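Local coordinates for geranyltranstransferase (Staphylococcus aureus, PDB 1RTR), which probably catalyses the elongation of allylic diphosphates with isopentenyl diphosphate to give farnesyl diphosphate, at residues 4-14 with 44-55; 163-174 with 243-251. All coordinates share one frame; numbering follows the deposited sequence.

The two contacts follow one another along the chain, contact 1 closing before contact 2 opens, and lie on opposite sides of the chain's centre. Their centres are about 31 Å apart and their nearest atoms about 8 Å, with no touch. They share no helix: contact 1 crosses helix 6-18 over helix 45-56, in the buried part of the bundle, while contact 2 sets the start of helix 167-177 against the start of helix 245-270 at the surface, just after the unmodelled residues 230-242. Both belong to one all-helical isoprenoid synthase fold. Contact 1 fixes the N-terminal helix to an inner one; contact 2 joins two helix starts far apart in sequence.

Contact 1 (4-14 with 44-55); sequences LPMNKLIDEVN and RIRPVLLLLTLD
L9 points from helix 6-14 at helix 45-55 and is worth following outward. Its CB rests on V48, 4.1 Å from V48 CG2. CG then splits the chain in two: CD1 goes to L52, 3.6 Å from L52 CD2, and CD2 goes to L51, 3.8 Å from L51 CD2. One leucine thus bridges three residues spread over more than a turn of the partner helix. The two short helix axes come within 9.9 Å, at 115° between their N-to-C directions. The GGKRxRP motif runs into the start of helix 45-55, R44 being its N-cap residue; in relatives the motif helps bind the diphosphate of isopentenyl diphosphate. Toward that end V13 takes over: its CG2 packs on L51 CD2 at 3.9 Å, while CG1 lies against the aliphatic part of R44, whose guanidinium forms a salt bridge with E72. M6 CG lies anti to the backbone N (chi1 180°), and the chain then bends at chi2 (118°), which brings SD to 3.8 Å from V48 CG1. At the far end L4 CD1 comes to 3.7 Å from D55 CG, the carboxylate of which takes a hydrogen bond from T2 N.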
loop_
_atom_site.group_PDB
_atom_site.type_symbol
_atom_site.label_atom_id
_atom_site.label_comp_id
_atom_site.label_asym_id
_atom_site.label_seq_id
_atom_site.Cartn_x
_atom_site.Cartn_y
_atom_site.Cartn_z
ATOM N N LEU A 4 -9.439 -0.283 -31.016
ATOM C CA LEU A 4 -8.209 -0.038 -30.264
ATOM C C LEU A 4 -7.266 -1.234 -30.365
ATOM O O LEU A 4 -7.382 -2.190 -29.582
ATOM C CB LEU A 4 -8.495 0.273 -28.786
ATOM C CG LEU A 4 -9.649 1.182 -28.362
ATOM C CD1 LEU A 4 -9.842 1.090 -26.862
ATOM C CD2 LEU A 4 -9.412 2.621 -28.783
ATOM N N PRO A 5 -6.341 -1.188 -31.330
ATOM C CA PRO A 5 -5.314 -2.226 -31.459
ATOM C C PRO A 5 -4.620 -2.428 -30.117
ATOM O O PRO A 5 -4.332 -1.446 -29.424
ATOM C CB PRO A 5 -4.341 -1.633 -32.485
ATOM C CG PRO A 5 -5.173 -0.700 -33.303
ATOM C CD PRO A 5 -6.207 -0.148 -32.370
ATOM N N MET A 6 -4.385 -3.685 -29.751
ATOM C CA MET A 6 -3.766 -4.016 -28.474
ATOM C C MET A 6 -2.397 -3.358 -28.328
ATOM O O MET A 6 -2.107 -2.761 -27.287
ATOM C CB MET A 6 -3.661 -5.535 -28.292
ATOM C CG MET A 6 -3.021 -5.963 -26.978
ATOM S SD MET A 6 -4.131 -6.915 -25.926
ATOM C CE MET A 6 -2.904 -7.904 -24.969
ATOM N N ASN A 7 -1.569 -3.454 -29.367
ATOM C CA ASN A 7 -0.224 -2.877 -29.323
ATOM C C ASN A 7 -0.206 -1.353 -29.179
ATOM O O ASN A 7 0.770 -0.790 -28.682
ATOM C CB ASN A 7 0.598 -3.298 -30.537
ATOM C CG ASN A 7 -0.143 -3.082 -31.822
ATOM O OD1 ASN A 7 -0.870 -3.962 -32.278
ATOM N ND2 ASN A 7 0.011 -1.898 -32.410
ATOM N N LYS A 8 -1.278 -0.688 -29.608
ATOM C CA LYS A 8 -1.373 0.760 -29.446
ATOM C C LYS A 8 -1.756 1.176 -28.023
ATOM O O LYS A 8 -1.383 2.270 -27.580
ATOM C CB LYS A 8 -2.314 1.382 -30.481
ATOM C CG LYS A 8 -1.604 1.803 -31.770
ATOM C CD LYS A 8 -1.057 3.221 -31.672
ATOM C CE LYS A 8 -1.241 3.976 -32.988
ATOM N NZ LYS A 8 -0.075 3.775 -33.896
ATOM N N LEU A 9 -2.492 0.317 -27.315
ATOM C CA LEU A 9 -2.756 0.529 -25.894
ATOM C C LEU A 9 -1.509 0.251 -25.045
ATOM O O LEU A 9 -1.144 1.063 -24.196
ATOM C CB LEU A 9 -3.933 -0.315 -25.419
ATOM C CG LEU A 9 -5.308 0.337 -25.521
ATOM C CD1 LEU A 9 -6.360 -0.723 -25.363
ATOM C CD2 LEU A 9 -5.497 1.415 -24.481
ATOM N N ILE A 10 -0.862 -0.888 -25.294
ATOM C CA ILE A 10 0.413 -1.231 -24.664
ATOM C C ILE A 10 1.405 -0.071 -24.760
ATOM O O ILE A 10 2.090 0.245 -23.787
ATOM C CB ILE A 10 1.016 -2.512 -25.304
ATOM C CG1 ILE A 10 0.130 -3.729 -25.020
ATOM C CG2 ILE A 10 2.443 -2.761 -24.809
ATOM C CD1 ILE A 10 0.666 -5.058 -25.570
ATOM N N ASP A 11 1.467 0.555 -25.936
ATOM C CA ASP A 11 2.364 1.682 -26.192
ATOM C C ASP A 11 2.022 2.873 -25.321
ATOM O O ASP A 11 2.909 3.467 -24.705
ATOM C CB ASP A 11 2.300 2.101 -27.661
ATOM C CG ASP A 11 3.100 1.187 -28.566
ATOM O OD1 ASP A 11 2.894 1.264 -29.798
ATOM O OD2 ASP A 11 3.944 0.357 -28.137
ATOM N N GLU A 12 0.738 3.214 -25.272
ATOM C CA GLU A 12 0.277 4.326 -24.457
ATOM C C GLU A 12 0.558 4.088 -22.975
ATOM O O GLU A 12 1.024 4.995 -22.280
ATOM C CB GLU A 12 -1.202 4.605 -24.689
ATOM C CG GLU A 12 -1.616 5.971 -24.183
ATOM C CD GLU A 12 -3.075 6.265 -24.418
ATOM O OE1 GLU A 12 -3.752 5.471 -25.110
ATOM O OE2 GLU A 12 -3.543 7.303 -23.913
ATOM N N VAL A 13 0.292 2.866 -22.512
ATOM C CA VAL A 13 0.595 2.467 -21.144
ATOM C C VAL A 13 2.090 2.644 -20.880
ATOM O O VAL A 13 2.480 3.260 -19.884
ATOM C CB VAL A 13 0.095 1.012 -20.827
ATOM C CG1 VAL A 13 0.766 0.433 -19.590
ATOM C CG2 VAL A 13 -1.410 0.998 -20.637
ATOM N N ASN A 14 2.921 2.141 -21.784
ATOM C CA ASN A 14 4.367 2.279 -21.632
ATOM C C ASN A 14 4.849 3.739 -21.549
ATOM O O ASN A 14 5.702 4.055 -20.716
ATOM C CB ASN A 14 5.113 1.507 -22.719
ATOM C CG ASN A 14 5.028 -0.013 -22.538
ATOM O OD1 ASN A 14 5.219 -0.769 -23.495
ATOM N ND2 ASN A 14 4.754 -0.462 -21.312
ATOM N N ARG A 44 1.561 -6.238 -20.178
ATOM C CA ARG A 44 0.648 -5.206 -19.640
ATOM C C ARG A 44 -0.838 -5.568 -19.696
ATOM O O ARG A 44 -1.682 -4.687 -19.888
ATOM C CB ARG A 44 0.879 -3.831 -20.306
ATOM C CG ARG A 44 2.310 -3.384 -20.386
ATOM C CD ARG A 44 2.921 -2.996 -19.074
ATOM N NE ARG A 44 4.169 -2.282 -19.283
ATOM C CZ ARG A 44 5.138 -2.170 -18.388
ATOM N NH1 ARG A 44 6.236 -1.490 -18.691
ATOM N NH2 ARG A 44 5.014 -2.719 -17.190
ATOM N N ILE A 45 -1.167 -6.849 -19.522
ATOM C CA ILE A 45 -2.552 -7.307 -19.701
ATOM C C ILE A 45 -3.511 -6.711 -18.697
ATOM O O ILE A 45 -4.659 -6.443 -19.042
ATOM C CB ILE A 45 -2.685 -8.850 -19.704
ATOM C CG1 ILE A 45 -1.842 -9.470 -18.599
ATOM C CG2 ILE A 45 -2.326 -9.438 -21.068
ATOM C CD1 ILE A 45 -2.679 -9.942 -17.427
ATOM N N ARG A 46 -3.040 -6.493 -17.466
ATOM C CA ARG A 46 -3.908 -5.972 -16.402
ATOM C C ARG A 46 -4.438 -4.580 -16.733
ATOM O O ARG A 46 -5.660 -4.408 -16.790
ATOM C CB ARG A 46 -3.237 -6.005 -15.029
ATOM C CG ARG A 46 -3.103 -7.385 -14.451
ATOM C CD ARG A 46 -2.020 -7.481 -13.416
ATOM N NE ARG A 46 -1.751 -8.854 -13.021
ATOM C CZ ARG A 46 -0.946 -9.691 -13.669
ATOM N NH1 ARG A 46 -0.773 -10.923 -13.209
ATOM N NH2 ARG A 46 -0.311 -9.311 -14.766
ATOM N N PRO A 47 -3.547 -3.600 -16.966
ATOM C CA PRO A 47 -3.974 -2.273 -17.424
ATOM C C PRO A 47 -4.793 -2.355 -18.691
ATOM O O PRO A 47 -5.837 -1.708 -18.776
ATOM C CB PRO A 47 -2.650 -1.524 -17.697
ATOM C CG PRO A 47 -1.573 -2.528 -17.635
ATOM C CD PRO A 47 -2.088 -3.650 -16.776
ATOM N N VAL A 48 -4.338 -3.154 -19.652
ATOM C CA VAL A 48 -5.016 -3.242 -20.940
ATOM C C VAL A 48 -6.426 -3.793 -20.783
ATOM O O VAL A 48 -7.381 -3.248 -21.359
ATOM C CB VAL A 48 -4.187 -4.035 -21.956
ATOM C CG1 VAL A 48 -5.075 -4.620 -23.035
ATOM C CG2 VAL A 48 -3.125 -3.116 -22.591
ATOM N N LEU A 49 -6.556 -4.854 -19.985
ATOM C CA LEU A 49 -7.856 -5.406 -19.618
ATOM C C LEU A 49 -8.788 -4.326 -19.114
ATOM O O LEU A 49 -9.921 -4.233 -19.580
ATOM C CB LEU A 49 -7.712 -6.506 -18.565
ATOM C CG LEU A 49 -8.963 -7.314 -18.205
ATOM C CD1 LEU A 49 -9.665 -7.849 -19.458
ATOM C CD2 LEU A 49 -8.594 -8.458 -17.283
ATOM N N LEU A 50 -8.311 -3.502 -18.178
ATOM C CA LEU A 50 -9.147 -2.458 -17.574
ATOM C C LEU A 50 -9.598 -1.443 -18.633
ATOM O O LEU A 50 -10.791 -1.127 -18.750
ATOM C CB LEU A 50 -8.413 -1.807 -16.391
ATOM C CG LEU A 50 -8.665 -0.449 -15.700
ATOM C CD1 LEU A 50 -10.042 0.156 -15.839
ATOM C CD2 LEU A 50 -8.302 -0.558 -14.230
ATOM N N LEU A 51 -8.633 -0.960 -19.410
ATOM C CA LEU A 51 -8.893 -0.071 -20.541
ATOM C C LEU A 51 -9.915 -0.655 -21.526
ATOM O O LEU A 51 -10.932 -0.009 -21.827
ATOM C CB LEU A 51 -7.570 0.266 -21.244
ATOM C CG LEU A 51 -6.737 1.486 -20.785
ATOM C CD1 LEU A 51 -7.222 2.180 -19.483
ATOM C CD2 LEU A 51 -5.258 1.131 -20.707
ATOM N N LEU A 52 -9.676 -1.879 -22.004
ATOM C CA LEU A 52 -10.601 -2.520 -22.960
ATOM C C LEU A 52 -11.998 -2.770 -22.386
ATOM O O LEU A 52 -12.999 -2.605 -23.100
ATOM C CB LEU A 52 -10.000 -3.799 -23.561
ATOM C CG LEU A 52 -8.796 -3.561 -24.501
ATOM C CD1 LEU A 52 -8.016 -4.817 -24.778
ATOM C CD2 LEU A 52 -9.217 -2.910 -25.807
ATOM N N THR A 53 -12.085 -3.135 -21.106
ATOM C CA THR A 53 -13.387 -3.295 -20.450
ATOM C C THR A 53 -14.233 -2.010 -20.476
ATOM O O THR A 53 -15.447 -2.062 -20.725
ATOM C CB THR A 53 -13.219 -3.810 -18.986
ATOM O OG1 THR A 53 -12.518 -5.057 -18.983
ATOM C CG2 THR A 53 -14.562 -4.144 -18.362
ATOM N N LEU A 54 -13.607 -0.870 -20.200
ATOM C CA LEU A 54 -14.301 0.424 -20.301
ATOM C C LEU A 54 -14.816 0.691 -21.724
ATOM O O LEU A 54 -15.935 1.188 -21.910
ATOM C CB LEU A 54 -13.377 1.571 -19.897
ATOM C CG LEU A 54 -13.143 1.843 -18.419
ATOM C CD1 LEU A 54 -12.049 2.891 -18.272
ATOM C CD2 LEU A 54 -14.450 2.268 -17.706
ATOM N N ASP A 55 -13.991 0.364 -22.719
ATOM C CA ASP A 55 -14.375 0.554 -24.112
ATOM C C ASP A 55 -15.579 -0.309 -24.511
ATOM O O ASP A 55 -16.481 0.175 -25.193
ATOM C CB ASP A 55 -13.192 0.308 -25.051
ATOM C CG ASP A 55 -13.476 0.784 -26.461
ATOM O OD1 ASP A 55 -13.602 -0.063 -27.375
ATOM O OD2 ASP A 55 -13.624 1.994 -26.741
#

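Contact 2 (163-174 with 243-251); sequences QPIDLETLEMIH and STYVSLLGK
Y245 is a knob in a hole formed by L167, L170, E171 and H174. L170 CD1 lies over one face of the ring, a CH-pi contact 3.7 Å from the Y245 centroid and 12° off its normal. L167 comes across at about a right angle, with CD1 4.0 Å from Y245 CE2. The H174 ring passes rim to rim, its plane turned 23° from that of Y245. At the phenol end, E171 CG is 3.5 Å from Y245 OH. The glutamate chain runs on extended beyond CG, and a water donates to E171 OE2 at 2.7 Å while also hydrogen-bonding Y245 OH at 3.1 Å. L248 also packs on L170: its CD1 is 4.0 Å from L170 CG, and its CD2 touches the carbonyl of I165, 3.4 Å from I165 O. Away from this interface, M172 packs on V25 of the second subunit. Both helix starts are capped, D166 accepting from T169 N, and T244 and S247 exchanging bonds as a capping box. Y245 N hydrogen-bonds to OD1 of D219, which by sequence belongs to the second aspartate-rich DDxxD motif characteristic of the polyprenyl synthetase family.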
loop_
_atom_site.group_PDB
_atom_site.type_symbol
_atom_site.label_atom_id
_atom_site.label_comp_id
_atom_site.label_asym_id
_atom_site.label_seq_id
_atom_site.Cartn_x
_atom_site.Cartn_y
_atom_site.Cartn_z
ATOM N N GLN A 163 5.417 -28.789 -1.209
ATOM C CA GLN A 163 4.440 -29.699 -0.610
ATOM C C GLN A 163 3.482 -30.153 -1.700
ATOM O O GLN A 163 3.278 -29.432 -2.681
ATOM C CB GLN A 163 3.643 -29.027 0.517
ATOM C CG GLN A 163 4.476 -28.323 1.580
ATOM C CD GLN A 163 5.153 -29.291 2.531
ATOM O OE1 GLN A 163 4.705 -29.464 3.669
ATOM N NE2 GLN A 163 6.234 -29.923 2.072
ATOM N N PRO A 164 2.910 -31.350 -1.547
ATOM C CA PRO A 164 1.895 -31.834 -2.486
ATOM C C PRO A 164 0.508 -31.423 -2.001
ATOM O O PRO A 164 -0.131 -32.137 -1.226
ATOM C CB PRO A 164 2.081 -33.361 -2.453
ATOM C CG PRO A 164 2.991 -33.634 -1.257
ATOM C CD PRO A 164 3.186 -32.345 -0.495
ATOM N N ILE A 165 0.062 -30.258 -2.455
ATOM C CA ILE A 165 -1.227 -29.712 -2.057
ATOM C C ILE A 165 -2.296 -30.207 -3.016
ATOM O O ILE A 165 -1.988 -30.519 -4.163
ATOM C CB ILE A 165 -1.158 -28.169 -2.032
ATOM C CG1 ILE A 165 -0.510 -27.627 -3.314
ATOM C CG2 ILE A 165 -0.357 -27.699 -0.820
ATOM C CD1 ILE A 165 -0.952 -26.234 -3.696
ATOM N N ASP A 166 -3.539 -30.282 -2.547
ATOM C CA ASP A 166 -4.668 -30.661 -3.393
ATOM C C ASP A 166 -5.169 -29.528 -4.318
ATOM O O ASP A 166 -4.667 -28.403 -4.279
ATOM C CB ASP A 166 -5.808 -31.262 -2.555
ATOM C CG ASP A 166 -6.396 -30.286 -1.547
ATOM O OD1 ASP A 166 -6.483 -29.080 -1.834
ATOM O OD2 ASP A 166 -6.841 -30.649 -0.438
ATOM N N LEU A 167 -6.163 -29.834 -5.146
ATOM C CA LEU A 167 -6.629 -28.904 -6.169
ATOM C C LEU A 167 -7.408 -27.697 -5.631
ATOM O O LEU A 167 -7.376 -26.630 -6.245
ATOM C CB LEU A 167 -7.449 -29.644 -7.242
ATOM C CG LEU A 167 -7.846 -28.868 -8.503
ATOM C CD1 LEU A 167 -6.616 -28.511 -9.332
ATOM C CD2 LEU A 167 -8.850 -29.645 -9.328
ATOM N N GLU A 168 -8.113 -27.850 -4.510
ATOM C CA GLU A 168 -8.801 -26.694 -3.935
ATOM C C GLU A 168 -7.804 -25.656 -3.415
ATOM O O GLU A 168 -8.038 -24.464 -3.546
ATOM C CB GLU A 168 -9.841 -27.052 -2.861
ATOM C CG GLU A 168 -9.814 -28.479 -2.380
ATOM C CD GLU A 168 -11.162 -28.945 -1.854
ATOM O OE1 GLU A 168 -11.437 -28.717 -0.647
ATOM O OE2 GLU A 168 -11.934 -29.551 -2.641
ATOM N N THR A 169 -6.695 -26.129 -2.851
ATOM C CA THR A 169 -5.602 -25.278 -2.403
ATOM C C THR A 169 -4.932 -24.553 -3.575
ATOM O O THR A 169 -4.779 -23.328 -3.542
ATOM C CB THR A 169 -4.569 -26.108 -1.586
ATOM O OG1 THR A 169 -5.219 -26.674 -0.444
ATOM C CG2 THR A 169 -3.473 -25.204 -0.963
ATOM N N LEU A 170 -4.532 -25.323 -4.588
ATOM C CA LEU A 170 -3.964 -24.790 -5.829
ATOM C C LEU A 170 -4.837 -23.690 -6.454
ATOM O O LEU A 170 -4.334 -22.655 -6.896
ATOM C CB LEU A 170 -3.770 -25.917 -6.840
ATOM C CG LEU A 170 -2.583 -25.920 -7.808
ATOM C CD1 LEU A 170 -3.080 -25.752 -9.212
ATOM C CD2 LEU A 170 -1.504 -24.875 -7.492
ATOM N N GLU A 171 -6.143 -23.924 -6.482
ATOM C CA GLU A 171 -7.063 -22.962 -7.057
ATOM C C GLU A 171 -7.238 -21.738 -6.173
ATOM O O GLU A 171 -7.344 -20.621 -6.691
ATOM C CB GLU A 171 -8.408 -23.609 -7.348
ATOM C CG GLU A 171 -8.381 -24.488 -8.583
ATOM C CD GLU A 171 -9.671 -25.251 -8.750
ATOM O OE1 GLU A 171 -10.207 -25.758 -7.732
ATOM O OE2 GLU A 171 -10.154 -25.330 -9.895
ATOM N N MET A 172 -7.268 -21.958 -4.857
ATOM C CA MET A 172 -7.271 -20.879 -3.879
ATOM C C MET A 172 -6.061 -19.954 -4.089
ATOM O O MET A 172 -6.214 -18.731 -4.097
ATOM C CB MET A 172 -7.303 -21.428 -2.445
ATOM C CG MET A 172 -7.457 -20.377 -1.333
ATOM S SD MET A 172 -8.950 -19.345 -1.520
ATOM C CE MET A 172 -10.158 -20.397 -0.638
ATOM N N ILE A 173 -4.879 -20.538 -4.294
ATOM C CA ILE A 173 -3.674 -19.746 -4.517
ATOM C C ILE A 173 -3.807 -18.875 -5.761
ATOM O O ILE A 173 -3.516 -17.685 -5.700
ATOM C CB ILE A 173 -2.409 -20.628 -4.604
ATOM C CG1 ILE A 173 -2.094 -21.264 -3.255
ATOM C CG2 ILE A 173 -1.208 -19.831 -5.099
ATOM C CD1 ILE A 173 -1.171 -22.463 -3.361
ATOM N N HIS A 174 -4.252 -19.447 -6.876
ATOM C CA HIS A 174 -4.251 -18.722 -8.150
ATOM C C HIS A 174 -5.363 -17.682 -8.233
ATOM O O HIS A 174 -5.186 -16.621 -8.828
ATOM C CB HIS A 174 -4.306 -19.683 -9.341
ATOM C CG HIS A 174 -3.056 -20.478 -9.523
ATOM N ND1 HIS A 174 -3.065 -21.827 -9.808
ATOM C CD2 HIS A 174 -1.752 -20.118 -9.450
ATOM C CE1 HIS A 174 -1.821 -22.264 -9.908
ATOM N NE2 HIS A 174 -1.005 -21.247 -9.695
ATOM N N SER A 243 4.153 -28.334 -7.695
ATOM C CA SER A 243 2.793 -28.854 -7.722
ATOM C C SER A 243 1.868 -27.976 -8.586
ATOM O O SER A 243 1.662 -26.795 -8.284
ATOM C CB SER A 243 2.256 -28.998 -6.301
ATOM O OG SER A 243 0.941 -29.527 -6.315
ATOM N N THR A 244 1.319 -28.557 -9.659
ATOM C CA THR A 244 0.691 -27.775 -10.738
ATOM C C THR A 244 -0.586 -28.404 -11.263
ATOM O O THR A 244 -1.030 -29.438 -10.760
ATOM C CB THR A 244 1.661 -27.589 -11.941
ATOM O OG1 THR A 244 1.748 -28.818 -12.686
ATOM C CG2 THR A 244 3.113 -27.292 -11.493
ATOM N N TYR A 245 -1.162 -27.780 -12.290
ATOM C CA TYR A 245 -2.386 -28.291 -12.908
ATOM C C TYR A 245 -2.178 -29.630 -13.602
ATOM O O TYR A 245 -3.028 -30.510 -13.468
ATOM C CB TYR A 245 -3.008 -27.285 -13.874
ATOM C CG TYR A 245 -3.905 -26.297 -13.179
ATOM C CD1 TYR A 245 -3.469 -24.998 -12.930
ATOM C CD2 TYR A 245 -5.181 -26.661 -12.749
ATOM C CE1 TYR A 245 -4.273 -24.089 -12.280
ATOM C CE2 TYR A 245 -5.993 -25.756 -12.098
ATOM C CZ TYR A 245 -5.526 -24.469 -11.865
ATOM O OH TYR A 245 -6.315 -23.548 -11.213
ATOM N N VAL A 246 -1.063 -29.790 -14.318
ATOM C CA VAL A 246 -0.806 -31.043 -15.019
ATOM C C VAL A 246 -0.323 -32.155 -14.079
ATOM O O VAL A 246 -0.582 -33.339 -14.337
ATOM C CB VAL A 246 0.082 -30.901 -16.327
ATOM C CG1 VAL A 246 0.360 -29.454 -16.683
ATOM C CG2 VAL A 246 1.373 -31.716 -16.251
ATOM N N SER A 247 0.353 -31.781 -12.992
ATOM C CA SER A 247 0.846 -32.758 -12.019
ATOM C C SER A 247 -0.267 -33.310 -11.136
ATOM O O SER A 247 -0.106 -34.357 -10.509
ATOM C CB SER A 247 1.964 -32.169 -11.160
ATOM O OG SER A 247 1.450 -31.596 -9.972
ATOM N N LEU A 248 -1.389 -32.608 -11.073
ATOM C CA LEU A 248 -2.526 -33.085 -10.302
ATOM C C LEU A 248 -3.561 -33.784 -11.187
ATOM O O LEU A 248 -4.171 -34.772 -10.777
ATOM C CB LEU A 248 -3.182 -31.937 -9.538
ATOM C CG LEU A 248 -2.412 -31.343 -8.351
ATOM C CD1 LEU A 248 -2.921 -29.936 -8.036
ATOM C CD2 LEU A 248 -2.499 -32.223 -7.118
ATOM N N LEU A 249 -3.742 -33.277 -12.402
ATOM C CA LEU A 249 -4.853 -33.668 -13.252
ATOM C C LEU A 249 -4.363 -34.472 -14.444
ATOM O O LEU A 249 -5.152 -35.092 -15.170
ATOM C CB LEU A 249 -5.570 -32.416 -13.759
ATOM C CG LEU A 249 -6.878 -31.910 -13.149
ATOM C CD1 LEU A 249 -7.152 -32.430 -11.746
ATOM C CD2 LEU A 249 -6.867 -30.394 -13.167
ATOM N N GLY A 250 -3.050 -34.449 -14.634
ATOM C CA GLY A 250 -2.442 -34.920 -15.858
ATOM C C GLY A 250 -2.730 -33.911 -16.951
ATOM O O GLY A 250 -3.546 -32.989 -16.772
ATOM N N LYS A 251 -2.071 -34.105 -18.087
ATOM C CA LYS A 251 -2.179 -33.225 -19.233
ATOM C C LYS A 251 -3.608 -33.021 -19.733
ATOM O O LYS A 251 -4.027 -31.890 -19.971
ATOM C CB LYS A 251 -1.304 -33.774 -20.345
ATOM C CG LYS A 251 -0.652 -32.719 -21.188
ATOM C CD LYS A 251 -0.309 -33.276 -22.545
ATOM C CE LYS A 251 -1.508 -33.234 -23.474
ATOM N NZ LYS A 251 -1.406 -34.304 -24.509
HETATM O O HOH W 1 -9.336 -23.827 -11.949
#